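Local coordinates for amyloid-like protein 1 (Homo sapiens, PDB 3PMR) that probably binds heparin-like glycans and takes part in cell adhesion through a helical E2 domain that dimerises, at residues A102-Q107 / E140-R145; R108-E113 / L133-R138. One frame throughout, in Å; residues are numbered along the deposited sequence.

Contact 1 of 2, residues A102-Q107 / E140-R145. With PO4 (phosphate ion), chain F.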
ATOM      1  N   ALA B 102      13.993 -10.458   8.949  1.00 25.17           N
ATOM      2  CA  ALA B 102      14.773 -11.667   9.231  1.00 27.80           C
ATOM      3  C   ALA B 102      15.524 -12.154   8.011  1.00 29.50           C
ATOM      4  O   ALA B 102      16.669 -12.598   8.114  1.00 34.10           O
ATOM      5  CB  ALA B 102      13.870 -12.779   9.767  1.00 36.22           C
ATOM      6  N   LEU B 103      14.876 -12.078   6.855  1.00 23.11           N
ATOM      7  CA  LEU B 103      15.502 -12.501   5.610  1.00 34.68           C
ATOM      8  C   LEU B 103      16.708 -11.588   5.337  1.00 34.77           C
ATOM      9  O   LEU B 103      17.809 -12.060   5.036  1.00 34.45           O
ATOM     10  CB  LEU B 103      14.495 -12.417   4.460  1.00 33.76           C
ATOM     11  CG  LEU B 103      14.968 -12.926   3.096  1.00 51.12           C
ATOM     12  CD1 LEU B 103      15.525 -14.344   3.237  1.00 53.70           C
ATOM     13  CD2 LEU B 103      13.808 -12.904   2.111  1.00 47.54           C
ATOM     14  N   ILE B 104      16.496 -10.281   5.452  1.00 30.50           N
ATOM     15  CA  ILE B 104      17.569  -9.322   5.254  1.00 28.23           C
ATOM     16  C   ILE B 104      18.752  -9.617   6.203  1.00 34.59           C
ATOM     17  O   ILE B 104      19.911  -9.554   5.794  1.00 28.13           O
ATOM     18  CB  ILE B 104      17.050  -7.881   5.483  1.00 31.85           C
ATOM     19  CG1 ILE B 104      16.234  -7.436   4.257  1.00 42.88           C
ATOM     20  CG2 ILE B 104      18.206  -6.941   5.757  1.00 29.25           C
ATOM     21  CD1 ILE B 104      15.575  -6.070   4.406  1.00 39.63           C
ATOM     22  N   ASN B 105      18.456  -9.936   7.463  1.00 22.50           N
ATOM     23  CA  ASN B 105      19.500 -10.242   8.432  1.00 24.36           C
ATOM     24  C   ASN B 105      20.167 -11.560   8.090  1.00 23.67           C
ATOM     25  O   ASN B 105      21.388 -11.687   8.176  1.00 26.89           O
ATOM     26  CB  ASN B 105      18.944 -10.307   9.865  1.00 26.75           C
ATOM     27  CG  ASN B 105      18.610  -8.937  10.421  1.00 31.73           C
ATOM     28  OD1 ASN B 105      19.158  -7.936   9.985  1.00 31.91           O
ATOM     29  ND2 ASN B 105      17.719  -8.892  11.407  1.00 30.01           N
ATOM     30  N   ASP B 106      19.368 -12.546   7.691  1.00 24.45           N
ATOM     31  CA  ASP B 106      19.927 -13.843   7.326  1.00 30.16           C
ATOM     32  C   ASP B 106      20.831 -13.719   6.106  1.00 29.34           C
ATOM     33  O   ASP B 106      21.888 -14.330   6.055  1.00 28.20           O
ATOM     34  CB  ASP B 106      18.813 -14.850   7.029  1.00 30.98           C
ATOM     35  N   GLN B 107      20.413 -12.940   5.112  1.00 30.30           N
ATOM     36  CA  GLN B 107      21.236 -12.790   3.916  1.00 26.03           C
ATOM     37  C   GLN B 107      22.536 -12.036   4.175  1.00 21.34           C
ATOM     38  O   GLN B 107      23.535 -12.294   3.523  1.00 27.35           O
ATOM     39  CB  GLN B 107      20.442 -12.104   2.807  1.00 26.83           C
ATOM     40  CG  GLN B 107      19.335 -12.988   2.282  1.00 39.27           C
ATOM     41  CD  GLN B 107      18.470 -12.309   1.249  1.00 49.79           C
ATOM     42  OE1 GLN B 107      18.457 -11.080   1.133  1.00 46.49           O
ATOM     43  NE2 GLN B 107      17.718 -13.108   0.498  1.00 50.60           N
ATOM     44  N   GLU B 140      24.108  -5.242   2.423  1.00 23.30           N
ATOM     45  CA  GLU B 140      24.063  -4.032   3.246  1.00 25.17           C
ATOM     46  C   GLU B 140      23.278  -2.907   2.581  1.00 26.63           C
ATOM     47  O   GLU B 140      22.607  -2.132   3.259  1.00 25.67           O
ATOM     48  CB  GLU B 140      25.476  -3.568   3.611  1.00 26.21           C
ATOM     49  CG  GLU B 140      26.037  -4.372   4.766  1.00 29.42           C
ATOM     50  CD  GLU B 140      25.045  -4.470   5.927  1.00 49.69           C
ATOM     51  OE1 GLU B 140      25.263  -3.808   6.960  1.00 41.19           O
ATOM     52  OE2 GLU B 140      24.036  -5.206   5.798  1.00 60.88           O
ATOM     53  N   GLN B 141      23.350  -2.834   1.255  1.00 23.86           N
ATOM     54  CA  GLN B 141      22.597  -1.832   0.516  1.00 30.64           C
ATOM     55  C   GLN B 141      21.114  -2.127   0.711  1.00 32.25           C
ATOM     56  O   GLN B 141      20.311  -1.221   0.913  1.00 29.93           O
ATOM     57  CB  GLN B 141      22.928  -1.888  -0.974  1.00 31.96           C
ATOM     58  CG  GLN B 141      22.094  -0.927  -1.795  1.00 47.19           C
ATOM     59  CD  GLN B 141      22.224  -1.160  -3.284  1.00 63.53           C
ATOM     60  OE1 GLN B 141      22.119  -2.294  -3.763  1.00 56.11           O
ATOM     61  NE2 GLN B 141      22.440  -0.085  -4.032  1.00 66.62           N
ATOM     62  N   LYS B 142      20.752  -3.406   0.664  1.00 27.33           N
ATOM     63  CA  LYS B 142      19.351  -3.792   0.854  1.00 30.00           C
ATOM     64  C   LYS B 142      18.850  -3.367   2.243  1.00 25.98           C
ATOM     65  O   LYS B 142      17.733  -2.882   2.381  1.00 26.89           O
ATOM     66  CB  LYS B 142      19.198  -5.305   0.676  1.00 24.00           C
ATOM     67  CG  LYS B 142      17.765  -5.773   0.603  1.00 42.25           C
ATOM     68  CD  LYS B 142      17.663  -7.138  -0.058  1.00 57.60           C
ATOM     69  CE  LYS B 142      16.242  -7.384  -0.514  1.00 86.27           C
ATOM     70  NZ  LYS B 142      15.809  -6.243  -1.361  1.00 83.54           N
ATOM     71  N   GLU B 143      19.680  -3.565   3.264  1.00 22.96           N
ATOM     72  CA  GLU B 143      19.330  -3.183   4.636  1.00 21.02           C
ATOM     73  C   GLU B 143      19.220  -1.660   4.787  1.00 17.73           C
ATOM     74  O   GLU B 143      18.388  -1.145   5.533  1.00 26.14           O
ATOM     75  CB  GLU B 143      20.377  -3.725   5.613  1.00 19.07           C
ATOM     76  CG  GLU B 143      20.214  -3.234   7.054  1.00 33.54           C
ATOM     77  CD  GLU B 143      20.977  -4.098   8.053  1.00 40.56           C
ATOM     78  OE1 GLU B 143      21.742  -4.982   7.599  1.00 35.83           O
ATOM     79  OE2 GLU B 143      20.815  -3.895   9.280  1.00 35.71           O
ATOM     80  N   GLN B 144      20.076  -0.950   4.073  1.00 20.87           N
ATOM     81  CA  GLN B 144      20.070   0.497   4.112  1.00 24.87           C
ATOM     82  C   GLN B 144      18.786   1.012   3.472  1.00 22.84           C
ATOM     83  O   GLN B 144      18.099   1.865   4.033  1.00 25.41           O
ATOM     84  CB  GLN B 144      21.276   1.050   3.355  1.00 22.85           C
ATOM     85  CG  GLN B 144      21.282   2.551   3.302  1.00 33.66           C
ATOM     86  CD  GLN B 144      22.478   3.087   2.575  1.00 51.23           C
ATOM     87  OE1 GLN B 144      22.505   3.134   1.344  1.00 45.08           O
ATOM     88  NE2 GLN B 144      23.493   3.484   3.333  1.00 46.90           N
ATOM     89  N   ARG B 145      18.462   0.483   2.299  1.00 23.93           N
ATOM     90  CA  ARG B 145      17.254   0.895   1.594  1.00 26.03           C
ATOM     91  C   ARG B 145      16.020   0.566   2.415  1.00 25.31           C
ATOM     92  O   ARG B 145      15.042   1.313   2.409  1.00 25.93           O
ATOM     93  CB  ARG B 145      17.184   0.214   0.219  1.00 29.70           C
ATOM     94  CG  ARG B 145      18.139   0.838  -0.810  1.00 24.38           C
ATOM     95  CD  ARG B 145      18.233   0.010  -2.084  1.00 38.76           C
ATOM     96  NE  ARG B 145      16.945  -0.145  -2.754  1.00 41.41           N
ATOM     97  CZ  ARG B 145      16.272   0.845  -3.340  1.00 53.56           C
ATOM     98  NH1 ARG B 145      16.761   2.079  -3.343  1.00 44.45           N
ATOM     99  NH2 ARG B 145      15.108   0.598  -3.925  1.00 41.48           N
TER
HETATM  100  P   PO4 F   4      15.023  -3.266  -2.780  1.00 53.50           P
HETATM  101  O1  PO4 F   4      15.220  -2.305  -1.665  1.00 48.17           O
HETATM  102  O2  PO4 F   4      16.260  -4.068  -2.968  1.00 49.69           O
HETATM  103  O3  PO4 F   4      13.887  -4.172  -2.460  1.00 55.31           O
HETATM  104  O4  PO4 F   4      14.720  -2.519  -4.031  1.00 59.10           O
HETATM  105  O   HOH W   1      18.486  -5.165  10.269  1.00 43.15           O
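Ile104 packs its CG2 methyl against the aliphatic root of Glu143, with Ile104 CG2 3.9 Å from Glu143 CB; their CA atoms are the nearest pair between segments 102-107 and 140-145. Ile104 CG2 stands anti to the backbone N (CG1 has chi1 -77°), which sends this branch to Glu143 while Ile104 CG1 lies 4.3 Å from Lys142 CG. A beta-branched isoleucine suits the place, because one residue meets two neighbours across an axis separation of 9.7 Å. At its carboxylate Glu143 turns polar: a water donates to both Asn105 OD1 and Glu143 OE2, 2.8 Å from the latter. Arg108 NH1 bonds to Asn105 OD1 and forms a salt bridge to Glu143 OE1, with Arg179 and His172 on OE2. Lys142 suits the more open flank; its CD passes Gln107 OE1 at 4.2 Å, and a bend at chi4 (53°) turns NZ to within 2.7 Å of phosphate O2. Arg145 meets the same ion with the edge of its guanidinium, NE donating to O1 at 3.0 Å and NH2 to O4 with an N-H...O angle of 158°. A leucine in its place would probably leave the phosphate more loosely held and Glu39 of the second subunit without its salt-bridge partner. Arg149 also binds the ion, probably acquired from the crystallisation liquor. Such a basic anion site beside an antiparallel helix pair is consistent with heparin binding by the E2 domain.

Contact 2 of 2, residues R108-E113 / L133-R138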
ATOM      1  N   ARG B 108      22.530 -11.114   5.127  1.00 20.05           N
ATOM      2  CA  ARG B 108      23.735 -10.355   5.431  1.00 20.73           C
ATOM      3  C   ARG B 108      24.753 -11.289   6.100  1.00 30.66           C
ATOM      4  O   ARG B 108      25.950 -11.240   5.807  1.00 23.49           O
ATOM      5  CB  ARG B 108      23.403  -9.199   6.372  1.00 17.86           C
ATOM      6  CG  ARG B 108      24.605  -8.355   6.780  1.00 30.53           C
ATOM      7  CD  ARG B 108      24.256  -7.377   7.902  1.00 27.50           C
ATOM      8  NE  ARG B 108      24.010  -8.088   9.154  1.00 28.55           N
ATOM      9  CZ  ARG B 108      22.878  -8.025   9.845  1.00 36.12           C
ATOM     10  NH1 ARG B 108      21.870  -7.270   9.414  1.00 27.96           N
ATOM     11  NH2 ARG B 108      22.746  -8.741  10.953  1.00 30.84           N
ATOM     12  N   ARG B 109      24.255 -12.137   7.003  1.00 22.63           N
ATOM     13  CA  ARG B 109      25.093 -13.083   7.725  1.00 19.86           C
ATOM     14  C   ARG B 109      25.640 -14.158   6.807  1.00 23.27           C
ATOM     15  O   ARG B 109      26.805 -14.540   6.918  1.00 26.54           O
ATOM     16  CB  ARG B 109      24.303 -13.709   8.867  1.00 22.36           C
ATOM     17  CG  ARG B 109      23.988 -12.704   9.966  1.00 23.37           C
ATOM     18  CD  ARG B 109      22.802 -13.125  10.812  1.00 25.27           C
ATOM     19  NE  ARG B 109      22.674 -12.260  11.979  1.00 26.92           N
ATOM     20  CZ  ARG B 109      21.586 -12.172  12.733  1.00 36.04           C
ATOM     21  NH1 ARG B 109      20.514 -12.899  12.449  1.00 29.93           N
ATOM     22  NH2 ARG B 109      21.574 -11.343  13.764  1.00 38.01           N
ATOM     23  N   ALA B 110      24.811 -14.647   5.896  1.00 18.22           N
ATOM     24  CA  ALA B 110      25.274 -15.656   4.953  1.00 21.58           C
ATOM     25  C   ALA B 110      26.374 -15.065   4.063  1.00 26.18           C
ATOM     26  O   ALA B 110      27.380 -15.718   3.785  1.00 25.42           O
ATOM     27  CB  ALA B 110      24.119 -16.139   4.088  1.00 23.35           C
ATOM     28  N   ALA B 111      26.181 -13.827   3.622  1.00 21.27           N
ATOM     29  CA  ALA B 111      27.148 -13.163   2.756  1.00 22.52           C
ATOM     30  C   ALA B 111      28.465 -12.862   3.484  1.00 28.41           C
ATOM     31  O   ALA B 111      29.530 -12.867   2.860  1.00 27.82           O
ATOM     32  CB  ALA B 111      26.546 -11.878   2.189  1.00 23.74           C
ATOM     33  N   LEU B 112      28.393 -12.600   4.790  1.00 21.45           N
ATOM     34  CA  LEU B 112      29.596 -12.330   5.576  1.00 26.76           C
ATOM     35  C   LEU B 112      30.423 -13.604   5.642  1.00 23.92           C
ATOM     36  O   LEU B 112      31.640 -13.582   5.446  1.00 29.62           O
ATOM     37  CB  LEU B 112      29.249 -11.876   7.004  1.00 29.96           C
ATOM     38  CG  LEU B 112      30.447 -11.678   7.951  1.00 35.40           C
ATOM     39  CD1 LEU B 112      31.408 -10.653   7.370  1.00 36.65           C
ATOM     40  CD2 LEU B 112      29.965 -11.216   9.315  1.00 35.75           C
ATOM     41  N   GLU B 113      29.753 -14.715   5.931  1.00 23.60           N
ATOM     42  CA  GLU B 113      30.410 -16.007   6.009  1.00 32.89           C
ATOM     43  C   GLU B 113      31.117 -16.313   4.675  1.00 30.02           C
ATOM     44  O   GLU B 113      32.267 -16.721   4.666  1.00 30.66           O
ATOM     45  CB  GLU B 113      29.384 -17.101   6.328  1.00 36.90           C
ATOM     46  CG  GLU B 113      29.991 -18.485   6.494  1.00 43.18           C
ATOM     47  CD  GLU B 113      28.955 -19.565   6.799  1.00 65.41           C
ATOM     48  OE1 GLU B 113      28.117 -19.873   5.921  1.00 54.26           O
ATOM     49  OE2 GLU B 113      28.984 -20.107   7.923  1.00 61.36           O
ATOM     50  N   LEU B 133      32.583 -10.124  -1.666  1.00 28.28           N
ATOM     51  CA  LEU B 133      32.439  -8.824  -1.044  1.00 30.01           C
ATOM     52  C   LEU B 133      31.251  -8.111  -1.680  1.00 26.61           C
ATOM     53  O   LEU B 133      30.433  -7.521  -0.973  1.00 30.85           O
ATOM     54  CB  LEU B 133      33.717  -7.990  -1.228  1.00 25.26           C
ATOM     55  CG  LEU B 133      33.726  -6.586  -0.611  1.00 36.08           C
ATOM     56  CD1 LEU B 133      33.534  -6.680   0.913  1.00 30.25           C
ATOM     57  CD2 LEU B 133      35.041  -5.887  -0.941  1.00 36.97           C
ATOM     58  N   ARG B 134      31.149  -8.178  -3.008  1.00 25.21           N
ATOM     59  CA  ARG B 134      30.052  -7.522  -3.709  1.00 26.12           C
ATOM     60  C   ARG B 134      28.714  -7.971  -3.139  1.00 30.38           C
ATOM     61  O   ARG B 134      27.816  -7.166  -2.923  1.00 30.79           O
ATOM     62  CB  ARG B 134      30.081  -7.829  -5.205  1.00 35.14           C
ATOM     63  CG  ARG B 134      28.841  -7.320  -5.939  1.00 46.40           C
ATOM     64  CD  ARG B 134      28.887  -7.601  -7.439  1.00 53.77           C
ATOM     65  NE  ARG B 134      27.762  -6.983  -8.141  1.00 89.45           N
ATOM     66  CZ  ARG B 134      26.492  -7.370  -8.022  1.00 98.07           C
ATOM     67  NH1 ARG B 134      26.171  -8.387  -7.230  1.00 90.96           N
ATOM     68  NH2 ARG B 134      25.539  -6.729  -8.689  1.00 87.36           N
ATOM     69  N   ARG B 135      28.597  -9.268  -2.889  1.00 25.96           N
ATOM     70  CA  ARG B 135      27.379  -9.831  -2.349  1.00 30.89           C
ATOM     71  C   ARG B 135      27.104  -9.297  -0.939  1.00 26.27           C
ATOM     72  O   ARG B 135      25.956  -9.034  -0.586  1.00 23.82           O
ATOM     73  CB  ARG B 135      27.489 -11.356  -2.357  1.00 35.54           C
ATOM     74  CG  ARG B 135      26.334 -12.094  -1.718  1.00 40.39           C
ATOM     75  CD  ARG B 135      26.248 -13.507  -2.272  1.00 56.93           C
ATOM     76  NE  ARG B 135      25.494 -14.389  -1.393  1.00 66.07           N
ATOM     77  CZ  ARG B 135      26.049 -15.155  -0.460  1.00 80.84           C
ATOM     78  NH1 ARG B 135      27.367 -15.148  -0.297  1.00 99.37           N
ATOM     79  NH2 ARG B 135      25.292 -15.920   0.315  1.00 49.50           N
ATOM     80  N   TYR B 136      28.152  -9.125  -0.140  1.00 23.09           N
ATOM     81  CA  TYR B 136      27.983  -8.607   1.217  1.00 23.58           C
ATOM     82  C   TYR B 136      27.560  -7.136   1.172  1.00 25.40           C
ATOM     83  O   TYR B 136      26.704  -6.705   1.940  1.00 26.41           O
ATOM     84  CB  TYR B 136      29.285  -8.746   2.010  1.00 21.68           C
ATOM     85  CG  TYR B 136      29.203  -8.211   3.427  1.00 27.99           C
ATOM     86  CD1 TYR B 136      28.439  -8.863   4.403  1.00 27.59           C
ATOM     87  CD2 TYR B 136      29.879  -7.049   3.790  1.00 28.24           C
ATOM     88  CE1 TYR B 136      28.357  -8.366   5.704  1.00 38.48           C
ATOM     89  CE2 TYR B 136      29.800  -6.542   5.089  1.00 32.83           C
ATOM     90  CZ  TYR B 136      29.042  -7.205   6.038  1.00 33.92           C
ATOM     91  OH  TYR B 136      28.973  -6.709   7.320  1.00 40.96           O
ATOM     92  N   LEU B 137      28.157  -6.374   0.261  1.00 24.87           N
ATOM     93  CA  LEU B 137      27.828  -4.958   0.130  1.00 27.17           C
ATOM     94  C   LEU B 137      26.399  -4.798  -0.370  1.00 27.69           C
ATOM     95  O   LEU B 137      25.695  -3.875   0.027  1.00 25.81           O
ATOM     96  CB  LEU B 137      28.807  -4.265  -0.827  1.00 33.97           C
ATOM     97  CG  LEU B 137      30.247  -4.221  -0.312  1.00 21.98           C
ATOM     98  CD1 LEU B 137      31.151  -3.493  -1.282  1.00 32.05           C
ATOM     99  CD2 LEU B 137      30.255  -3.512   1.025  1.00 26.07           C
ATOM    100  N   ARG B 138      25.964  -5.700  -1.244  1.00 26.06           N
ATOM    101  CA  ARG B 138      24.602  -5.623  -1.746  1.00 33.08           C
ATOM    102  C   ARG B 138      23.620  -5.992  -0.638  1.00 30.93           C
ATOM    103  O   ARG B 138      22.499  -5.490  -0.605  1.00 27.13           O
ATOM    104  CB  ARG B 138      24.411  -6.540  -2.955  1.00 26.45           C
ATOM    105  CG  ARG B 138      25.213  -6.090  -4.161  1.00 33.05           C
ATOM    106  CD  ARG B 138      24.641  -6.630  -5.461  1.00 43.68           C
ATOM    107  NE  ARG B 138      23.582  -7.610  -5.235  1.00 76.18           N
TER
HETATM  108  O   HOH W   2      29.783 -13.097   0.161  1.00 19.42           O
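Tyr136 reaches across to helix 64-119 beside Ala111, the pair whose CA atoms come closest, 4.9 Å apart. At its root, Tyr136 CB lies 4.2 Å from Ala111 CB, and that methyl sits still nearer the tyrosine backbone, 3.7 Å from Tyr136 CA. With CG anti to the backbone N (chi1 179°), the ring is carried on past the alanine to the backbone of the partner helix. There Tyr136 CD1 lies 3.7 Å from Arg108 O, which meets the ring at its edge, in plane, while its own helix bond comes from Leu112 N. Tyr136 CE1 is flanked by Leu112 CB at 3.8 Å and by the CG methylene of Arg108, and Leu112 CD1 lies over one ring face. The Tyr136 side chain also touches Arg179 and Ser183 of helix 159-187. Alanine suits position 111 because its small side chain permits an axis separation of 8.4 Å. On the exposed flank, Arg135 runs extended from CG to NE and lays one face of its guanidinium over Ala111 CA, with NH1 3.6 Å from that carbon. A water donates to Ala111 O and accepts a weak bond from Arg135 NH1. No direct hydrogen bond crosses between the segments, so the chemistry implies a contact held mainly by shape and apolar packing, extended by arginine methylenes; Arg135 keeps its charge at the exposed edge, and that of Arg108 is taken up by Asn105 and Glu143.

Both contacts join helix 64-119 to helix 126-157 as antiparallel partners, and contact 2 is nested in the loop that contact 1 closes. Each is partly buried, with its buried residues beside exposed ones. Contact 2, farther from the centre of the chain, buries more surface (299 against 186 Å²) and has the closer axes; contact 1, nearer the chain centre, is wider. Both have a bridging water, but only contact 1 has an acid with several partners and a bound anion. A salt bridge joins them: Arg108 NH1 of contact 2 lies 2.9 Å from Glu143 OE1 of contact 1. Helix 159-187 touches both, whereas the second subunit reaches contact 1 alone.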